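Local coordinates for protein-glutaminase (Chryseobacterium proteolyticum, PDB 3A55) that probably deamidates glutamine side chains in proteins, and is seen here as an engineered pro form made to resemble a reaction intermediate, at residues K22-T27 and I77-N82; V28-D33 and K40-L45; N113-V118 and G171-K176; S117-V122 and I200-K205; L277-L282 and P292-C297. The protein carries 1 engineered substitution. One frame throughout, in Å; residues are numbered along the deposited sequence.

Contact 1 of 5, residues K22-T27 and I77-N82; sequences KDFGKT and IFLKPN
K22 and L79 form a hydrogen-bonded antiparallel pair. K22 N gives its hydrogen to L79 O at 2.7 Å, and L79 N returns one to K22 O, also at 2.7 Å. Each donor lies in the plane of the carbonyl it meets. Further on, I77 O accepts from F24 N at 2.9 Å and, weakly, from G25 N. Two residues thus face one, a classic beta bulge. I77 N answers with a nearly straight bond to G25 O at 3.0 Å. D23 OD1 braces the bulge by accepting from G25 N at 2.8 Å, an Asx turn, and is also hydrogen-bonded to H76 NE2. G25 has a phi of 88°, where a CB would press on the carbonyl oxygen of F24.

F24 CG is anti to the backbone N (chi1 175°), which lays the ring alongside I77, with F24 CD2 3.7 Å from I77 CB. The other ortho carbon, F24 CD1, meets L79 CD1 at 3.8 Å. On the opposite face from L79, D23 lays its carboxylate across the F78 ring, OD1 over the face and the planes 28° apart.

Strands 22-35 and 75-79 are neighbours in a five-stranded antiparallel sheet. Strand 86-91 continues it beyond F78, whose backbone is hydrogen-bonded to G87 and K88. F24 meets Y50 edge-to-face, and I77 touches F43 and V89.

Contact 2 of 5, residues V28-D33 and K40-L45; sequences VPVGID and KVSFML
V30 and G31 both face S42, a classic beta bulge in the beta hairpin of strands 22-35 and 38-43. The strand axes approach to 4.4 Å and run antiparallel at 159°. S42 O accepts from V30 N at 2.8 Å and only weakly from G31 N. S42 N bonds back to G31 O. Nearer the turn, D33 and K40 bond both ways, with K40 N 2.7 Å from D33 O. At the other end M44 N meets V28 O at 2.9 Å, nearly along the C=O axis. V28 N is buried with no partner in the model.

M44 has CG between the backbone N and the carbonyl carbon (chi1 66°). Its chain reaches back over V28, where M44 SD lies 3.8 Å from V28 CB. The F43 ring turns its edge to V28 O, and F43 CD1 sits 3.5 Å from P29 CA. K40 sends its amine away from D33 to a salt bridge with E35.

One water ties D33, K40 and S42 together. It donates to D33 OD2 at 2.8 Å and to K40 O at 3.0 Å, and accepts from S42 OG in one of that serine's two conformers.

Contact 3 of 5, residues N113-V118 and G171-K176; sequences NKLASV and GYDCEK
A116 O is met by three groups from G171-K176. D173 N bonds to it at 2.9 Å, coming from above the carbonyl plane, 41° out of it. Y172 CA lies 3.3 Å from A116 O in a CA-H...O contact. The Y172 ring turns its edge to the same oxygen, with Y172 CD2 3.6 Å from A116 O. This follows from a Y172 CG anti to the carbonyl carbon (chi1 -60°). A nearly straight bond from A116 N to G171 O, 3.0 Å long, completes a single backbone bridge.

G171 ends helix 156-169 in a Schellman motif, with a phi of 92° that would jam a CB against the preceding carbonyl. L115 packs over this turn, its CD2 3.6 Å from G171 C. The other branch crosses D173 obliquely, with L115 CD1 3.9 Å from D173 CB. Other groups hold the D173 carboxylate. C174 N, next in the chain, reaches D173 OD1 at 2.7 Å on the anti side and somewhat out of the carboxylate plane. R164 of helix 156-169 forms a salt bridge with the same oxygen. A water donates to both S117 O and D173 O, 2.8 Å from each of these oxygens, and so fills in where the backbones part.

This is a surface contact. Residues 113-118 lead from helix 94-103 to strand 118-119, probably where the pro region gives way to the mature enzyme. Residues 171-176 lead from helix 156-169 into strand 175-180. L115 touches M168 of that helix, and C174 touches R164 and L167. E175 is backbone hydrogen-bonded to L201 in strand 196-205.

Contact 4 of 5, residues S117-V122 and I200-K205; sequences SVIPDV and ILVSYK
I119 holds CG1 anti to its carbonyl carbon (chi1 -80°), which sends CD1 to V202 CG1 at 3.7 Å and leaves CG2 beside Y204 CB. Y204 has CG between the backbone N and the carbonyl carbon (chi1 73°). This brings the ring to the start of helix 122-133, with Y204 CE2 4.2 Å from V122 CB. An alanine at I119 has no CD1, and V202 CG1 would probably be left with a gap beside it.

I119 and Y204 form a parallel bridge. I119 N gives a nearly straight bond to S203 O at 2.8 Å, and K205 N bonds to I119 O at 2.9 Å. V118 and K205 cross at about a right angle, V118 CG1 lying 3.8 Å from K205 CG. One water accepts from S203 N at 2.9 Å and donates to S117 O. Another accepts from V122 N and donates to K205 O.

D121 is the N-cap of helix 122-133, its side chain capping a backbone N. D121 OD2 is hydrogen-bonded to T124 OG1. Strand 118-119 runs along the end of strand 196-205 in the mixed sheet. Helix 122-133 packs on both strands, through L128 on I119 and L125 on V202.

Contact 5 of 5, residues L277-L282 and P292-C297; sequences LTKFSL and PDVSSC
F280 leads the apolar contact. F280 CE1 touches P292 CD at 3.7 Å and V294 CG1 at 3.8 Å. The ring and the V294 side chain cross at about a right angle. P292 O lies at the ring edge, in its plane. K279 adds its aliphatic chain, bent at chi2 (71°), with K279 CG 4.0 Å from V294 CG1. An alanine in place of F280 would probably open a gap beside P292 and V294 and leave K279 as the main link.

No hydrogen bond crosses between the segments. The polar bonds shape 292-297 from within. D293 OD1 accepts from S295 N at 2.8 Å, an Asx turn. S295 OG, in one of its two conformers, reaches D293 OD1 from the same face of the carboxylate. A type I turn follows, closed by C297 N to V294 O at 3.1 Å. K279 CE lies 3.7 Å from D293 O, a van der Waals contact.

Covalent bonding holds the far end, where C297 forms a disulfide with C275 of helix 271-280. The contact thus folds the C-terminal tail back along the last turns of that helix. V294 also touches V276 of helix 271-280 and Y157 of helix 156-169, and F280 meets Y151 edge-to-face.

How the contacts relate
Contacts 1 and 2 lie in the five-stranded antiparallel sheet and share strand 22-35. Their centres are 14 Å apart, and contact 2 is nested in the loop that contact 1 closes. T27 and I77 pack on F43 between them. Contacts 3 and 4 lie across the chain's centre from these, about 38 and 41 Å from contact 1 centre to centre. They share S117, V118 and a water, and meet in the mixed sheet with strands 175-180 and 196-205. Contact 5 comes last, about 16 Å from contact 1 centre to centre. Between these two, K22 and D293 make at best a long, weak and doubtful ion pair. The C-terminal tail borders the N-terminal, probably pro-region, sheet.

Contact 1 of 5, residues K22-T27 and I77-N82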
# COMPACT_ATOMS: atom_id res chain seq x y z
N LYS A 22 -3.00 3.21 -23.16
CA LYS A 22 -4.01 2.79 -22.19
C LYS A 22 -4.33 3.93 -21.23
O LYS A 22 -3.43 4.49 -20.61
CB LYS A 22 -3.48 1.59 -21.40
CG LYS A 22 -4.32 1.19 -20.19
CD LYS A 22 -5.28 0.05 -20.52
CE LYS A 22 -6.28 -0.19 -19.39
NZ LYS A 22 -5.64 -0.24 -18.03
N ASP A 23 -5.61 4.26 -21.12
CA ASP A 23 -6.07 5.30 -20.19
C ASP A 23 -6.05 4.77 -18.76
O ASP A 23 -6.87 3.91 -18.38
CB ASP A 23 -7.48 5.77 -20.59
CG ASP A 23 -7.93 7.01 -19.82
OD1 ASP A 23 -7.32 7.34 -18.78
OD2 ASP A 23 -8.91 7.65 -20.27
N PHE A 24 -5.12 5.29 -17.95
CA PHE A 24 -4.94 4.86 -16.57
C PHE A 24 -5.85 5.67 -15.64
O PHE A 24 -6.07 5.29 -14.48
CB PHE A 24 -3.46 5.01 -16.17
CG PHE A 24 -3.16 4.70 -14.71
CD1 PHE A 24 -2.82 3.42 -14.32
CD2 PHE A 24 -3.19 5.71 -13.75
CE1 PHE A 24 -2.53 3.13 -12.98
CE2 PHE A 24 -2.91 5.43 -12.41
CZ PHE A 24 -2.57 4.14 -12.03
N GLY A 25 -6.40 6.77 -16.15
CA GLY A 25 -7.28 7.63 -15.37
C GLY A 25 -6.54 8.70 -14.58
O GLY A 25 -5.37 8.99 -14.83
N LYS A 26 -7.25 9.28 -13.63
CA LYS A 26 -6.72 10.38 -12.83
C LYS A 26 -6.11 9.86 -11.54
O LYS A 26 -6.64 8.95 -10.91
CB LYS A 26 -7.83 11.38 -12.50
CG LYS A 26 -8.68 11.81 -13.69
CD LYS A 26 -8.04 12.94 -14.46
CE LYS A 26 -8.85 13.29 -15.70
NZ LYS A 26 -10.33 13.34 -15.44
N THR A 27 -5.00 10.45 -11.15
CA THR A 27 -4.33 10.08 -9.91
C THR A 27 -3.41 11.21 -9.48
O THR A 27 -3.22 12.18 -10.23
CB THR A 27 -3.51 8.78 -10.08
OG1 THR A 27 -2.91 8.43 -8.83
CG2 THR A 27 -2.42 8.96 -11.11
N ILE A 77 -3.17 10.12 -16.45
CA ILE A 77 -2.06 9.27 -16.88
C ILE A 77 -2.49 8.31 -18.00
O ILE A 77 -3.55 7.70 -17.92
CB ILE A 77 -1.53 8.42 -15.68
CG1 ILE A 77 -0.94 9.32 -14.59
CG2 ILE A 77 -0.52 7.36 -16.14
CD1 ILE A 77 0.27 10.12 -15.05
N PHE A 78 -1.64 8.19 -19.02
CA PHE A 78 -1.83 7.22 -20.10
C PHE A 78 -0.58 6.37 -20.19
O PHE A 78 0.54 6.90 -20.18
CB PHE A 78 -2.04 7.93 -21.44
CG PHE A 78 -3.28 8.79 -21.48
CD1 PHE A 78 -4.44 8.32 -22.10
CD2 PHE A 78 -3.29 10.06 -20.90
CE1 PHE A 78 -5.58 9.11 -22.15
CE2 PHE A 78 -4.43 10.84 -20.94
CZ PHE A 78 -5.58 10.36 -21.57
N LEU A 79 -0.77 5.05 -20.25
CA LEU A 79 0.36 4.13 -20.25
C LEU A 79 0.55 3.48 -21.60
O LEU A 79 -0.43 3.25 -22.32
CB LEU A 79 0.16 3.04 -19.19
CG LEU A 79 0.02 3.50 -17.74
CD1 LEU A 79 -0.21 2.29 -16.88
CD2 LEU A 79 1.26 4.26 -17.27
N LYS A 80 1.79 3.16 -21.92
CA LYS A 80 2.06 2.30 -23.07
C LYS A 80 1.46 0.92 -22.77
O LYS A 80 1.52 0.45 -21.63
CB LYS A 80 3.56 2.24 -23.34
CG LYS A 80 4.13 3.60 -23.72
CD LYS A 80 5.59 3.56 -24.11
CE LYS A 80 6.07 4.98 -24.39
NZ LYS A 80 7.43 5.03 -24.97
N PRO A 81 0.85 0.28 -23.78
CA PRO A 81 0.14 -0.98 -23.53
C PRO A 81 1.04 -2.03 -22.88
O PRO A 81 2.23 -2.12 -23.22
CB PRO A 81 -0.28 -1.43 -24.94
CG PRO A 81 0.61 -0.65 -25.89
CD PRO A 81 0.79 0.68 -25.20
N ASN A 82 0.48 -2.81 -21.96
CA ASN A 82 1.18 -3.94 -21.34
C ASN A 82 2.48 -3.54 -20.65
O ASN A 82 3.49 -4.25 -20.73
CB ASN A 82 1.45 -5.03 -22.39
CG ASN A 82 0.20 -5.44 -23.12
OD1 ASN A 82 -0.76 -5.86 -22.50
ND2 ASN A 82 0.19 -5.28 -24.44

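Contact 2 of 5, residues V28-D33 and K40-L45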
# COMPACT_ATOMS: atom_id res chain seq x y z
N VAL A 28 -2.85 11.09 -8.28
CA VAL A 28 -1.92 12.09 -7.77
C VAL A 28 -0.53 11.47 -7.68
O VAL A 28 -0.34 10.50 -6.95
CB VAL A 28 -2.34 12.59 -6.36
CG1 VAL A 28 -1.28 13.51 -5.77
CG2 VAL A 28 -3.70 13.28 -6.43
N PRO A 29 0.45 12.01 -8.43
CA PRO A 29 1.81 11.49 -8.28
C PRO A 29 2.39 11.97 -6.95
O PRO A 29 2.11 13.10 -6.53
CB PRO A 29 2.56 12.12 -9.46
CG PRO A 29 1.79 13.30 -9.83
CD PRO A 29 0.35 13.09 -9.42
N VAL A 30 3.16 11.10 -6.31
CA VAL A 30 3.71 11.39 -4.98
C VAL A 30 5.22 11.29 -4.90
O VAL A 30 5.80 11.59 -3.86
CB VAL A 30 3.08 10.49 -3.88
CG1 VAL A 30 1.59 10.76 -3.74
CG2 VAL A 30 3.38 8.99 -4.12
N GLY A 31 5.87 10.89 -5.99
CA GLY A 31 7.32 10.79 -5.99
C GLY A 31 7.85 10.75 -7.40
O GLY A 31 7.20 10.21 -8.30
N ILE A 32 9.01 11.36 -7.61
CA ILE A 32 9.69 11.23 -8.88
C ILE A 32 11.18 11.08 -8.60
O ILE A 32 11.79 11.94 -7.95
CB ILE A 32 9.29 12.39 -9.83
CG1 ILE A 32 9.95 12.25 -11.20
CG2 ILE A 32 9.57 13.73 -9.21
CD1 ILE A 32 9.21 13.01 -12.29
N ASP A 33 11.74 9.95 -9.02
CA ASP A 33 13.07 9.51 -8.59
C ASP A 33 13.84 9.00 -9.81
O ASP A 33 13.39 8.08 -10.48
CB ASP A 33 12.92 8.38 -7.55
CG ASP A 33 12.35 8.88 -6.22
OD1 ASP A 33 13.01 9.71 -5.57
OD2 ASP A 33 11.25 8.44 -5.80
N LYS A 40 11.58 7.25 -12.33
CA LYS A 40 10.60 6.40 -11.66
C LYS A 40 9.57 7.27 -10.98
O LYS A 40 9.90 8.15 -10.18
CB LYS A 40 11.26 5.49 -10.62
CG LYS A 40 12.33 4.57 -11.19
CD LYS A 40 12.63 3.39 -10.29
CE LYS A 40 12.78 3.80 -8.85
NZ LYS A 40 13.43 2.71 -8.07
N VAL A 41 8.30 7.04 -11.30
CA VAL A 41 7.21 7.83 -10.78
C VAL A 41 6.35 6.97 -9.86
O VAL A 41 6.02 5.82 -10.19
CB VAL A 41 6.34 8.41 -11.94
CG1 VAL A 41 5.31 9.39 -11.40
CG2 VAL A 41 7.22 9.11 -12.99
N SER A 42 6.02 7.51 -8.69
CA SER A 42 5.12 6.81 -7.77
C SER A 42 3.83 7.61 -7.64
O SER A 42 3.83 8.84 -7.79
CB SER A 42 5.77 6.60 -6.40
OG SER A 42 6.49 7.75 -5.99
N PHE A 43 2.73 6.90 -7.40
CA PHE A 43 1.42 7.52 -7.30
C PHE A 43 0.75 7.15 -6.00
O PHE A 43 1.13 6.18 -5.36
CB PHE A 43 0.50 7.04 -8.44
CG PHE A 43 0.98 7.42 -9.80
CD1 PHE A 43 0.84 8.73 -10.26
CD2 PHE A 43 1.53 6.47 -10.63
CE1 PHE A 43 1.26 9.08 -11.54
CE2 PHE A 43 1.96 6.82 -11.91
CZ PHE A 43 1.83 8.13 -12.36
N MET A 44 -0.28 7.91 -5.64
CA MET A 44 -1.05 7.60 -4.44
C MET A 44 -1.66 6.20 -4.54
O MET A 44 -2.03 5.75 -5.63
CB MET A 44 -2.15 8.63 -4.21
CG MET A 44 -3.23 8.63 -5.28
SD MET A 44 -4.53 9.84 -4.98
CE MET A 44 -5.33 9.16 -3.55
N LEU A 45 -1.70 5.52 -3.39
CA LEU A 45 -2.39 4.25 -3.21
C LEU A 45 -1.67 3.05 -3.82
O LEU A 45 -1.28 2.12 -3.10
CB LEU A 45 -3.86 4.33 -3.65
CG LEU A 45 -4.78 3.24 -3.09
CD1 LEU A 45 -4.75 3.23 -1.56
CD2 LEU A 45 -6.20 3.43 -3.61
O HOH W 1 9.03 7.80 -7.35

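Contact 3 of 5, residues N113-V118 and G171-K176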
# COMPACT_ATOMS: atom_id res chain seq x y z
N ASN A 113 -15.90 3.66 16.46
CA ASN A 113 -16.19 2.53 17.35
C ASN A 113 -15.19 2.45 18.50
O ASN A 113 -14.00 2.70 18.31
CB ASN A 113 -16.19 1.21 16.57
CG ASN A 113 -17.29 1.16 15.52
OD1 ASN A 113 -18.48 1.30 15.82
ND2 ASN A 113 -16.89 0.94 14.27
N LYS A 114 -15.68 2.12 19.69
CA LYS A 114 -14.82 1.96 20.86
C LYS A 114 -14.09 0.62 20.83
O LYS A 114 -14.73 -0.45 20.77
CB LYS A 114 -15.63 2.09 22.15
CG LYS A 114 -15.98 3.53 22.52
CD LYS A 114 -14.71 4.34 22.80
CE LYS A 114 -15.04 5.72 23.37
NZ LYS A 114 -13.81 6.55 23.54
N LEU A 115 -12.76 0.67 20.84
CA LEU A 115 -11.94 -0.53 20.74
C LEU A 115 -10.72 -0.41 21.64
O LEU A 115 -10.32 0.69 22.00
CB LEU A 115 -11.47 -0.73 19.29
CG LEU A 115 -12.54 -0.94 18.22
CD1 LEU A 115 -12.00 -0.53 16.86
CD2 LEU A 115 -13.02 -2.39 18.20
N ALA A 116 -10.14 -1.55 22.01
CA ALA A 116 -8.91 -1.55 22.80
C ALA A 116 -7.70 -1.41 21.89
O ALA A 116 -7.54 -2.19 20.94
CB ALA A 116 -8.81 -2.80 23.65
N SER A 117 -6.85 -0.44 22.18
CA SER A 117 -5.69 -0.17 21.34
C SER A 117 -4.50 -1.05 21.70
O SER A 117 -3.53 -1.13 20.95
CB SER A 117 -5.31 1.31 21.39
OG SER A 117 -6.13 2.06 20.51
N VAL A 118 -4.58 -1.70 22.86
CA VAL A 118 -3.49 -2.56 23.32
C VAL A 118 -4.00 -3.98 23.61
O VAL A 118 -4.90 -4.18 24.42
CB VAL A 118 -2.75 -1.96 24.56
CG1 VAL A 118 -1.58 -2.82 24.96
CG2 VAL A 118 -2.27 -0.54 24.24
N GLY A 171 -12.41 -6.92 18.87
CA GLY A 171 -12.48 -5.82 19.83
C GLY A 171 -11.24 -4.96 19.96
O GLY A 171 -11.11 -4.18 20.91
N TYR A 172 -10.33 -5.07 18.99
CA TYR A 172 -9.08 -4.34 19.04
C TYR A 172 -8.90 -3.40 17.86
O TYR A 172 -9.44 -3.63 16.78
CB TYR A 172 -7.88 -5.30 19.07
CG TYR A 172 -7.89 -6.22 20.26
CD1 TYR A 172 -8.22 -7.57 20.12
CD2 TYR A 172 -7.59 -5.74 21.54
CE1 TYR A 172 -8.24 -8.42 21.22
CE2 TYR A 172 -7.62 -6.60 22.64
CZ TYR A 172 -7.94 -7.93 22.47
OH TYR A 172 -7.96 -8.77 23.56
N ASP A 173 -8.15 -2.32 18.08
CA ASP A 173 -7.65 -1.53 16.97
C ASP A 173 -6.13 -1.65 16.92
O ASP A 173 -5.52 -2.36 17.74
CB ASP A 173 -8.11 -0.06 17.07
CG ASP A 173 -8.26 0.61 15.70
OD1 ASP A 173 -7.68 0.13 14.71
OD2 ASP A 173 -8.97 1.65 15.61
N CYS A 174 -5.53 -0.98 15.94
CA CYS A 174 -4.09 -1.02 15.79
C CYS A 174 -3.65 0.22 15.03
O CYS A 174 -4.47 1.08 14.67
CB CYS A 174 -3.67 -2.28 15.01
SG CYS A 174 -4.40 -2.42 13.35
N GLU A 175 -2.35 0.33 14.81
CA GLU A 175 -1.81 1.34 13.91
C GLU A 175 -1.50 0.74 12.54
O GLU A 175 -1.53 -0.48 12.36
CB GLU A 175 -0.54 1.93 14.51
CG GLU A 175 -0.78 2.84 15.72
CD GLU A 175 0.52 3.21 16.40
OE1 GLU A 175 1.13 2.32 17.02
OE2 GLU A 175 0.95 4.39 16.31
N LYS A 176 -1.22 1.62 11.58
CA LYS A 176 -0.56 1.21 10.33
C LYS A 176 0.86 1.72 10.41
O LYS A 176 1.11 2.80 10.97
CB LYS A 176 -1.22 1.86 9.11
CG LYS A 176 -2.70 1.56 8.88
CD LYS A 176 -2.91 0.08 8.47
CE LYS A 176 -4.38 -0.29 8.31
NZ LYS A 176 -5.08 0.55 7.31
O HOH W 2 -2.91 -2.59 18.67
O HOH W 3 -4.97 1.99 17.83

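Contact 4 of 5, residues S117-V122 and I200-K205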
# COMPACT_ATOMS: atom_id res chain seq x y z
N SER A 117 -6.85 -0.44 22.18
CA SER A 117 -5.69 -0.17 21.34
C SER A 117 -4.50 -1.05 21.70
O SER A 117 -3.53 -1.13 20.95
CB SER A 117 -5.31 1.31 21.39
OG SER A 117 -6.13 2.06 20.51
N VAL A 118 -4.58 -1.70 22.86
CA VAL A 118 -3.49 -2.56 23.32
C VAL A 118 -4.00 -3.98 23.61
O VAL A 118 -4.90 -4.18 24.42
CB VAL A 118 -2.75 -1.96 24.56
CG1 VAL A 118 -1.58 -2.82 24.96
CG2 VAL A 118 -2.27 -0.54 24.24
N ILE A 119 -3.38 -4.94 22.94
CA ILE A 119 -3.71 -6.36 23.09
C ILE A 119 -3.13 -6.84 24.44
O ILE A 119 -2.03 -6.45 24.82
CB ILE A 119 -3.17 -7.15 21.86
CG1 ILE A 119 -4.11 -6.99 20.65
CG2 ILE A 119 -3.00 -8.62 22.15
CD1 ILE A 119 -4.29 -5.56 20.15
N PRO A 120 -3.90 -7.64 25.21
CA PRO A 120 -3.51 -7.91 26.60
C PRO A 120 -2.25 -8.75 26.83
O PRO A 120 -1.61 -8.62 27.88
CB PRO A 120 -4.73 -8.64 27.18
CG PRO A 120 -5.40 -9.25 25.98
CD PRO A 120 -5.22 -8.23 24.89
N ASP A 121 -1.91 -9.62 25.88
CA ASP A 121 -0.78 -10.55 26.05
C ASP A 121 -0.36 -11.16 24.71
O ASP A 121 -1.06 -11.01 23.69
CB ASP A 121 -1.12 -11.65 27.07
CG ASP A 121 -2.46 -12.32 26.78
OD1 ASP A 121 -3.22 -12.55 27.75
OD2 ASP A 121 -2.75 -12.61 25.60
N VAL A 122 0.78 -11.83 24.71
CA VAL A 122 1.33 -12.38 23.47
C VAL A 122 0.49 -13.56 22.97
O VAL A 122 0.43 -13.80 21.77
CB VAL A 122 2.83 -12.76 23.59
CG1 VAL A 122 3.00 -13.99 24.47
CG2 VAL A 122 3.46 -12.95 22.21
N ILE A 200 -0.13 -3.80 9.38
CA ILE A 200 -0.64 -3.38 10.69
C ILE A 200 0.44 -3.49 11.76
O ILE A 200 1.24 -4.43 11.76
CB ILE A 200 -1.92 -4.14 11.11
CG1 ILE A 200 -1.71 -5.66 11.22
CG2 ILE A 200 -3.06 -3.78 10.16
CD1 ILE A 200 -2.83 -6.38 11.96
N LEU A 201 0.46 -2.49 12.64
CA LEU A 201 1.42 -2.40 13.73
C LEU A 201 0.62 -2.51 15.02
O LEU A 201 -0.16 -1.62 15.37
CB LEU A 201 2.15 -1.06 13.66
CG LEU A 201 3.21 -0.81 14.72
CD1 LEU A 201 4.41 -1.72 14.54
CD2 LEU A 201 3.64 0.67 14.71
N VAL A 202 0.77 -3.65 15.67
CA VAL A 202 -0.09 -4.01 16.79
C VAL A 202 0.63 -3.81 18.11
O VAL A 202 1.75 -4.26 18.28
CB VAL A 202 -0.57 -5.49 16.65
CG1 VAL A 202 -1.51 -5.87 17.80
CG2 VAL A 202 -1.24 -5.72 15.29
N SER A 203 -0.03 -3.10 19.02
CA SER A 203 0.49 -2.90 20.39
C SER A 203 -0.05 -4.00 21.30
O SER A 203 -1.21 -4.36 21.23
CB SER A 203 0.08 -1.53 20.92
OG SER A 203 0.74 -0.48 20.23
N TYR A 204 0.82 -4.53 22.15
CA TYR A 204 0.41 -5.59 23.09
C TYR A 204 1.28 -5.51 24.34
O TYR A 204 2.39 -4.96 24.29
CB TYR A 204 0.52 -6.99 22.44
CG TYR A 204 1.95 -7.44 22.29
CD1 TYR A 204 2.76 -6.93 21.28
CD2 TYR A 204 2.51 -8.35 23.18
CE1 TYR A 204 4.08 -7.32 21.16
CE2 TYR A 204 3.83 -8.75 23.07
CZ TYR A 204 4.61 -8.23 22.06
OH TYR A 204 5.93 -8.61 21.92
N LYS A 205 0.80 -6.09 25.43
CA LYS A 205 1.57 -6.09 26.67
C LYS A 205 2.40 -7.36 26.75
O LYS A 205 1.87 -8.47 26.57
CB LYS A 205 0.66 -5.94 27.90
CG LYS A 205 0.05 -4.56 27.98
CD LYS A 205 -0.85 -4.42 29.19
CE LYS A 205 -1.51 -3.05 29.21
NZ LYS A 205 -2.46 -2.94 30.36
O HOH W 2 -2.91 -2.59 18.67
O HOH W 4 2.71 -11.17 26.80

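Contact 5 of 5, residues L277-L282 and P292-C297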
# COMPACT_ATOMS: atom_id res chain seq x y z
N LEU A 277 -9.43 -6.74 -3.00
CA LEU A 277 -9.19 -8.14 -2.66
C LEU A 277 -9.93 -9.06 -3.62
O LEU A 277 -9.39 -10.06 -4.06
CB LEU A 277 -9.63 -8.43 -1.23
CG LEU A 277 -8.81 -7.73 -0.15
CD1 LEU A 277 -9.42 -8.05 1.22
CD2 LEU A 277 -7.36 -8.15 -0.20
N THR A 278 -11.16 -8.70 -3.96
CA THR A 278 -11.95 -9.52 -4.89
C THR A 278 -11.26 -9.58 -6.26
O THR A 278 -11.13 -10.65 -6.86
CB THR A 278 -13.39 -9.00 -5.00
OG1 THR A 278 -14.04 -9.14 -3.73
CG2 THR A 278 -14.18 -9.80 -6.05
N LYS A 279 -10.79 -8.43 -6.74
CA LYS A 279 -10.13 -8.38 -8.05
C LYS A 279 -8.86 -9.22 -8.08
O LYS A 279 -8.57 -9.84 -9.10
CB LYS A 279 -9.82 -6.93 -8.43
CG LYS A 279 -9.26 -6.73 -9.85
CD LYS A 279 -10.34 -6.96 -10.89
CE LYS A 279 -9.85 -6.71 -12.31
NZ LYS A 279 -10.92 -6.99 -13.31
N PHE A 280 -8.11 -9.22 -6.97
CA PHE A 280 -6.82 -9.91 -6.92
C PHE A 280 -6.91 -11.35 -6.40
O PHE A 280 -5.89 -12.03 -6.26
CB PHE A 280 -5.80 -9.14 -6.05
CG PHE A 280 -5.42 -7.79 -6.59
CD1 PHE A 280 -5.74 -7.37 -7.88
CD2 PHE A 280 -4.68 -6.93 -5.78
CE1 PHE A 280 -5.36 -6.11 -8.34
CE2 PHE A 280 -4.29 -5.69 -6.23
CZ PHE A 280 -4.62 -5.27 -7.51
N SER A 281 -8.13 -11.80 -6.12
CA SER A 281 -8.34 -13.08 -5.43
C SER A 281 -7.58 -14.26 -6.03
O SER A 281 -6.99 -15.06 -5.28
CB SER A 281 -9.83 -13.41 -5.35
OG SER A 281 -10.04 -14.53 -4.50
N LEU A 282 -7.60 -14.39 -7.36
CA LEU A 282 -6.98 -15.55 -8.01
C LEU A 282 -5.54 -15.33 -8.45
O LEU A 282 -4.95 -16.18 -9.10
CB LEU A 282 -7.84 -16.03 -9.20
CG LEU A 282 -9.30 -16.37 -8.86
CD1 LEU A 282 -10.02 -16.78 -10.14
CD2 LEU A 282 -9.40 -17.46 -7.80
N PRO A 292 -3.79 -5.80 -12.34
CA PRO A 292 -4.96 -5.38 -13.11
C PRO A 292 -5.59 -4.11 -12.53
O PRO A 292 -5.39 -3.79 -11.34
CB PRO A 292 -5.94 -6.56 -12.98
CG PRO A 292 -5.22 -7.63 -12.22
CD PRO A 292 -3.99 -7.06 -11.61
N ASP A 293 -6.37 -3.42 -13.36
CA ASP A 293 -6.98 -2.14 -13.02
C ASP A 293 -7.96 -2.28 -11.86
O ASP A 293 -8.84 -3.15 -11.88
CB ASP A 293 -7.72 -1.59 -14.25
CG ASP A 293 -7.87 -0.08 -14.24
OD1 ASP A 293 -7.90 0.52 -13.14
OD2 ASP A 293 -7.96 0.52 -15.33
N VAL A 294 -7.80 -1.46 -10.83
CA VAL A 294 -8.78 -1.40 -9.74
C VAL A 294 -9.43 -0.01 -9.65
O VAL A 294 -9.99 0.34 -8.60
CB VAL A 294 -8.17 -1.81 -8.38
CG1 VAL A 294 -7.85 -3.30 -8.36
CG2 VAL A 294 -6.93 -0.97 -8.06
N SER A 295 -9.36 0.77 -10.73
CA SER A 295 -9.95 2.10 -10.77
C SER A 295 -11.46 2.06 -10.57
O SER A 295 -12.05 2.99 -10.02
CB SER A 295 -9.60 2.82 -12.08
OG SER A 295 -10.06 2.09 -13.21
N SER A 296 -12.09 0.97 -11.01
CA SER A 296 -13.53 0.77 -10.86
C SER A 296 -13.99 0.83 -9.39
O SER A 296 -15.15 1.16 -9.12
CB SER A 296 -13.93 -0.59 -11.44
OG SER A 296 -13.58 -0.70 -12.80
N CYS A 297 -13.09 0.54 -8.46
CA CYS A 297 -13.48 0.19 -7.10
C CYS A 297 -14.21 1.29 -6.28
O CYS A 297 -15.31 1.05 -5.79
CB CYS A 297 -12.30 -0.42 -6.34
SG CYS A 297 -11.94 -2.13 -6.89